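PDB 6QE6: tRNA (Adenine(22)-N(1))-methyltransferase from Mycoplasma capricolum subsp. capricolum, which probably methylates N1 of adenine 22 in tRNA, using a cofactor whose product, S-adenosyl-L-homocysteine, is bound here. Local coordinates for residues L183-F195 against R233-R245. Residues are numbered along the deposited sequence; the frame is centred on the assembly and turned at random.
Sequences LEELEIEFGSKQF and RINKIRKYIDVIR
Knobs-into-holes packing joins the short helix 185-190 to the last turns of helix 225-244, in the C-terminal helical part of this methyltransferase, away from the cofactor pocket. The axes of 185-190 and 233-244 cross at -100° and approach to 10.3 Å. Phe190 is the knob from the short helix, set among Arg233, Lys236, Ile237 and Tyr240; its CZ lies 3.5 Å from Ile237 CG1. Phe190 CB also makes a CH-pi contact, almost exactly on the normal through the Tyr240 ring and 3.5 Å from its centroid. The two aromatic side chains run antiparallel past one another, their ring planes 46° apart. With chi1 at -180°, the Tyr240 ring swings away from its own backbone N, the phenol reaches the C-terminal end of the short helix, and OH donates to Gly191 O at 2.7 Å, from above the carbonyl plane. Gly191 leaves the helix with positive phi, and Lys193 follows, its CD against Val243 CG1 at 3.4 Å. Two carboxylates hold Lys193 from within its own segment: Glu184 grips NZ with both oxygens, while Glu187 OE2 accepts from the backbone N. From the long helix, Lys236 is the reciprocal knob, set among Glu185, Leu186, Glu189 and Phe190, and the methyls of Leu186 lie along the helical hydrogen bond from Tyr240 N to Lys236 O, CD2 near the acceptor and CD1 3.5 Å from Tyr240 N. Glu189, Arg233 and Lys236 form a salt-bridge network: Glu189 OE1 bonds weakly to Lys236 NZ and pairs with Lys143, likely stabilising the carboxylate's charge. Its OE2 makes a salt bridge at the guanidinium edge of Arg233, 2.6 Å from NH2, while Phe190 CE1 lies over one face of that group.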
loop_
_atom_site.group_PDB
_atom_site.type_symbol
_atom_site.label_atom_id
_atom_site.label_comp_id
_atom_site.label_asym_id
_atom_site.label_seq_id
_atom_site.Cartn_x
_atom_site.Cartn_y
_atom_site.Cartn_z
ATOM N N LEU A 183 7.548 -0.280 -17.276
ATOM C CA LEU A 183 6.340 0.535 -17.234
ATOM C C LEU A 183 6.460 1.790 -18.103
ATOM O O LEU A 183 7.440 2.538 -18.017
ATOM C CB LEU A 183 6.039 0.933 -15.793
ATOM C CG LEU A 183 5.563 -0.197 -14.882
ATOM C CD1 LEU A 183 4.706 0.347 -13.744
ATOM C CD2 LEU A 183 4.797 -1.233 -15.681
ATOM N N GLU A 184 5.439 2.034 -18.917
ATOM C CA GLU A 184 5.301 3.319 -19.588
ATOM C C GLU A 184 5.100 4.432 -18.561
ATOM O O GLU A 184 4.749 4.187 -17.401
ATOM C CB GLU A 184 4.137 3.275 -20.571
ATOM C CG GLU A 184 4.412 2.378 -21.764
ATOM C CD GLU A 184 3.160 1.684 -22.290
ATOM O OE1 GLU A 184 3.271 0.540 -22.789
ATOM O OE2 GLU A 184 2.060 2.275 -22.207
ATOM N N GLU A 185 5.340 5.676 -18.986
ATOM C CA GLU A 185 5.286 6.752 -18.007
ATOM C C GLU A 185 3.862 6.990 -17.536
ATOM O O GLU A 185 3.658 7.363 -16.377
ATOM C CB GLU A 185 5.890 8.042 -18.559
ATOM C CG GLU A 185 5.013 8.814 -19.515
ATOM C CD GLU A 185 5.179 10.333 -19.372
ATOM O OE1 GLU A 185 4.191 11.036 -19.017
ATOM O OE2 GLU A 185 6.312 10.812 -19.601
ATOM N N LEU A 186 2.864 6.748 -18.393
ATOM C CA LEU A 186 1.482 6.843 -17.924
ATOM C C LEU A 186 1.175 5.757 -16.900
ATOM O O LEU A 186 0.393 5.990 -15.976
ATOM C CB LEU A 186 0.491 6.757 -19.089
ATOM C CG LEU A 186 0.074 8.048 -19.781
ATOM C CD1 LEU A 186 -1.161 7.809 -20.652
ATOM C CD2 LEU A 186 -0.181 9.152 -18.773
ATOM N N GLU A 187 1.791 4.575 -17.044
ATOM C CA GLU A 187 1.572 3.493 -16.088
ATOM C C GLU A 187 2.197 3.823 -14.747
ATOM O O GLU A 187 1.625 3.519 -13.696
ATOM C CB GLU A 187 2.152 2.193 -16.619
ATOM C CG GLU A 187 1.298 1.475 -17.607
ATOM C CD GLU A 187 2.011 0.270 -18.168
ATOM O OE1 GLU A 187 3.087 0.459 -18.780
ATOM O OE2 GLU A 187 1.523 -0.867 -17.971
ATOM N N ILE A 188 3.377 4.434 -14.761
ATOM C CA ILE A 188 3.987 4.859 -13.511
ATOM C C ILE A 188 3.058 5.815 -12.783
ATOM O O ILE A 188 2.897 5.750 -11.554
ATOM C CB ILE A 188 5.363 5.487 -13.789
ATOM C CG1 ILE A 188 6.314 4.414 -14.330
ATOM C CG2 ILE A 188 5.921 6.114 -12.544
ATOM C CD1 ILE A 188 7.771 4.847 -14.386
ATOM N N GLU A 189 2.375 6.667 -13.543
ATOM C CA GLU A 189 1.524 7.683 -12.952
ATOM C C GLU A 189 0.256 7.077 -12.362
ATOM O O GLU A 189 -0.138 7.413 -11.242
ATOM C CB GLU A 189 1.183 8.728 -14.015
ATOM C CG GLU A 189 0.262 9.790 -13.501
ATOM C CD GLU A 189 0.970 11.092 -13.291
ATOM O OE1 GLU A 189 2.066 11.242 -13.885
ATOM O OE2 GLU A 189 0.437 11.954 -12.546
ATOM N N PHE A 190 -0.396 6.177 -13.102
ATOM C CA PHE A 190 -1.756 5.778 -12.780
ATOM C C PHE A 190 -1.964 4.288 -12.581
ATOM O O PHE A 190 -3.080 3.896 -12.212
ATOM C CB PHE A 190 -2.720 6.237 -13.873
ATOM C CG PHE A 190 -2.720 7.701 -14.102
ATOM C CD1 PHE A 190 -3.177 8.568 -13.119
ATOM C CD2 PHE A 190 -2.290 8.225 -15.319
ATOM C CE1 PHE A 190 -3.198 9.940 -13.337
ATOM C CE2 PHE A 190 -2.318 9.601 -15.557
ATOM C CZ PHE A 190 -2.775 10.459 -14.560
ATOM N N GLY A 191 -0.957 3.451 -12.844
ATOM C CA GLY A 191 -1.087 2.020 -12.633
ATOM C C GLY A 191 -0.861 1.183 -13.878
ATOM O O GLY A 191 -1.369 1.538 -14.943
ATOM N N SER A 192 -0.101 0.084 -13.765
ATOM C CA SER A 192 0.068 -0.852 -14.881
ATOM C C SER A 192 -1.279 -1.211 -15.496
ATOM O O SER A 192 -2.201 -1.616 -14.784
ATOM C CB SER A 192 0.778 -2.134 -14.414
ATOM O OG SER A 192 1.840 -1.883 -13.492
ATOM N N LYS A 193 -1.387 -1.044 -16.824
ATOM C CA LYS A 193 -2.627 -1.344 -17.554
ATOM C C LYS A 193 -3.180 -2.717 -17.204
ATOM O O LYS A 193 -4.398 -2.889 -17.036
ATOM C CB LYS A 193 -2.384 -1.298 -19.058
ATOM C CG LYS A 193 -1.710 -0.066 -19.567
ATOM C CD LYS A 193 -1.421 -0.243 -21.054
ATOM C CE LYS A 193 0.021 -0.658 -21.327
ATOM N NZ LYS A 193 0.570 0.108 -22.492
ATOM N N GLN A 194 -2.292 -3.703 -17.145
ATOM C CA GLN A 194 -2.533 -5.074 -16.730
ATOM C C GLN A 194 -3.532 -5.199 -15.579
ATOM O O GLN A 194 -4.418 -6.055 -15.613
ATOM C CB GLN A 194 -1.182 -5.679 -16.358
ATOM C CG GLN A 194 -1.233 -6.791 -15.384
ATOM C CD GLN A 194 0.143 -7.376 -15.124
ATOM O OE1 GLN A 194 1.148 -6.650 -15.065
ATOM N NE2 GLN A 194 0.201 -8.704 -14.996
ATOM N N PHE A 195 -3.403 -4.349 -14.561
ATOM C CA PHE A 195 -4.235 -4.451 -13.371
ATOM C C PHE A 195 -5.502 -3.603 -13.447
ATOM O O PHE A 195 -6.424 -3.820 -12.647
ATOM C CB PHE A 195 -3.421 -4.066 -12.126
ATOM C CG PHE A 195 -2.111 -4.819 -11.992
ATOM C CD1 PHE A 195 -2.094 -6.197 -11.799
ATOM C CD2 PHE A 195 -0.893 -4.147 -12.064
ATOM C CE1 PHE A 195 -0.884 -6.899 -11.685
ATOM C CE2 PHE A 195 0.329 -4.852 -11.945
ATOM C CZ PHE A 195 0.324 -6.225 -11.758
ATOM N N ARG A 233 -1.982 17.576 -16.454
ATOM C CA ARG A 233 -2.531 16.474 -15.673
ATOM C C ARG A 233 -3.797 15.927 -16.333
ATOM O O ARG A 233 -3.900 14.720 -16.581
ATOM C CB ARG A 233 -2.786 16.940 -14.239
ATOM C CG ARG A 233 -2.505 15.914 -13.141
ATOM C CD ARG A 233 -3.519 14.799 -13.207
ATOM N NE ARG A 233 -3.851 14.106 -11.943
ATOM C CZ ARG A 233 -3.126 13.134 -11.380
ATOM N NH1 ARG A 233 -3.553 12.558 -10.262
ATOM N NH2 ARG A 233 -1.971 12.743 -11.922
ATOM N N ILE A 234 -4.739 16.819 -16.688
ATOM C CA ILE A 234 -6.003 16.392 -17.295
ATOM C C ILE A 234 -5.749 15.568 -18.546
ATOM O O ILE A 234 -6.344 14.502 -18.737
ATOM C CB ILE A 234 -6.899 17.600 -17.626
ATOM C CG1 ILE A 234 -7.610 18.118 -16.383
ATOM C CG2 ILE A 234 -7.935 17.214 -18.686
ATOM C CD1 ILE A 234 -8.079 19.528 -16.517
ATOM N N ASN A 235 -4.878 16.066 -19.431
ATOM C CA ASN A 235 -4.590 15.353 -20.674
ATOM C C ASN A 235 -3.907 14.020 -20.418
ATOM O O ASN A 235 -4.153 13.052 -21.149
ATOM C CB ASN A 235 -3.716 16.202 -21.593
ATOM C CG ASN A 235 -4.435 17.430 -22.107
ATOM O OD1 ASN A 235 -5.672 17.485 -22.127
ATOM N ND2 ASN A 235 -3.664 18.427 -22.529
ATOM N N LYS A 236 -3.047 13.947 -19.398
ATOM C CA LYS A 236 -2.440 12.665 -19.066
ATOM C C LYS A 236 -3.505 11.673 -18.627
ATOM O O LYS A 236 -3.518 10.526 -19.093
ATOM C CB LYS A 236 -1.356 12.853 -18.003
ATOM C CG LYS A 236 0.043 12.926 -18.617
ATOM C CD LYS A 236 1.024 13.814 -17.844
ATOM C CE LYS A 236 1.130 13.432 -16.385
ATOM N NZ LYS A 236 2.291 14.100 -15.714
ATOM N N ILE A 237 -4.448 12.122 -17.783
ATOM C CA ILE A 237 -5.520 11.249 -17.307
ATOM C C ILE A 237 -6.358 10.760 -18.477
ATOM O O ILE A 237 -6.694 9.571 -18.578
ATOM C CB ILE A 237 -6.403 11.977 -16.272
ATOM C CG1 ILE A 237 -5.603 12.403 -15.040
ATOM C CG2 ILE A 237 -7.571 11.100 -15.862
ATOM C CD1 ILE A 237 -6.442 13.124 -14.006
ATOM N N ARG A 238 -6.736 11.685 -19.360
ATOM C CA ARG A 238 -7.577 11.329 -20.493
ATOM C C ARG A 238 -6.880 10.316 -21.386
ATOM O O ARG A 238 -7.512 9.386 -21.898
ATOM C CB ARG A 238 -7.942 12.589 -21.280
ATOM C CG ARG A 238 -8.640 12.295 -22.591
ATOM C CD ARG A 238 -9.930 11.567 -22.327
ATOM N NE ARG A 238 -10.804 12.382 -21.488
ATOM C CZ ARG A 238 -11.739 11.884 -20.680
ATOM N NH1 ARG A 238 -11.915 10.565 -20.588
ATOM N NH2 ARG A 238 -12.494 12.706 -19.958
ATOM N N LYS A 239 -5.574 10.481 -21.596
ATOM C CA LYS A 239 -4.835 9.473 -22.343
ATOM C C LYS A 239 -4.905 8.129 -21.634
ATOM O O LYS A 239 -5.263 7.110 -22.243
ATOM C CB LYS A 239 -3.381 9.920 -22.558
ATOM C CG LYS A 239 -3.254 11.041 -23.582
ATOM C CD LYS A 239 -1.812 11.385 -23.937
ATOM C CE LYS A 239 -1.651 12.886 -24.240
ATOM N NZ LYS A 239 -0.231 13.360 -24.191
ATOM N N TYR A 240 -4.601 8.113 -20.331
ATOM C CA TYR A 240 -4.592 6.845 -19.608
ATOM C C TYR A 240 -5.980 6.216 -19.593
ATOM O O TYR A 240 -6.119 5.005 -19.803
ATOM C CB TYR A 240 -4.064 7.028 -18.184
ATOM C CG TYR A 240 -4.030 5.736 -17.395
ATOM C CD1 TYR A 240 -2.931 4.887 -17.455
ATOM C CD2 TYR A 240 -5.115 5.353 -16.594
ATOM C CE1 TYR A 240 -2.893 3.689 -16.723
ATOM C CE2 TYR A 240 -5.098 4.155 -15.857
ATOM C CZ TYR A 240 -3.980 3.330 -15.928
ATOM O OH TYR A 240 -3.957 2.157 -15.214
ATOM N N ILE A 241 -7.021 7.021 -19.357
ATOM C CA ILE A 241 -8.378 6.496 -19.453
ATOM C C ILE A 241 -8.578 5.809 -20.797
ATOM O O ILE A 241 -9.096 4.689 -20.872
ATOM C CB ILE A 241 -9.419 7.610 -19.236
ATOM C CG1 ILE A 241 -9.390 8.111 -17.791
ATOM C CG2 ILE A 241 -10.821 7.081 -19.539
ATOM C CD1 ILE A 241 -10.452 9.149 -17.481
ATOM N N ASP A 242 -8.133 6.455 -21.880
ATOM C CA ASP A 242 -8.381 5.901 -23.211
ATOM C C ASP A 242 -7.705 4.548 -23.395
ATOM O O ASP A 242 -8.233 3.676 -24.100
ATOM C CB ASP A 242 -7.920 6.879 -24.290
ATOM C CG ASP A 242 -8.857 8.081 -24.440
ATOM O OD1 ASP A 242 -8.458 9.038 -25.140
ATOM O OD2 ASP A 242 -9.983 8.089 -23.861
ATOM N N VAL A 243 -6.567 4.338 -22.740
ATOM C CA VAL A 243 -5.843 3.083 -22.898
ATOM C C VAL A 243 -6.535 1.934 -22.155
ATOM O O VAL A 243 -6.591 0.804 -22.655
ATOM C CB VAL A 243 -4.396 3.275 -22.427
ATOM C CG1 VAL A 243 -3.704 1.957 -22.393
ATOM C CG2 VAL A 243 -3.691 4.256 -23.341
ATOM N N ILE A 244 -7.062 2.185 -20.951
ATOM C CA ILE A 244 -7.644 1.095 -20.162
ATOM C C ILE A 244 -9.139 0.938 -20.379
ATOM O O ILE A 244 -9.720 -0.034 -19.870
ATOM C CB ILE A 244 -7.359 1.247 -18.646
ATOM C CG1 ILE A 244 -7.906 2.560 -18.092
ATOM C CG2 ILE A 244 -5.855 1.149 -18.345
ATOM C CD1 ILE A 244 -8.085 2.525 -16.595
ATOM N N ARG A 245 -9.770 1.845 -21.127
ATOM C CA ARG A 245 -11.229 1.964 -21.284
ATOM C C ARG A 245 -11.940 0.688 -21.733
ATOM O O ARG A 245 -11.605 0.106 -22.763
ATOM C CB ARG A 245 -11.529 3.090 -22.283
ATOM C CG ARG A 245 -12.995 3.441 -22.430
ATOM C CD ARG A 245 -13.238 4.956 -22.476
ATOM N NE ARG A 245 -14.643 5.273 -22.196
ATOM C CZ ARG A 245 -15.159 5.446 -20.976
ATOM N NH1 ARG A 245 -16.449 5.725 -20.826
ATOM N NH2 ARG A 245 -14.394 5.347 -19.899
#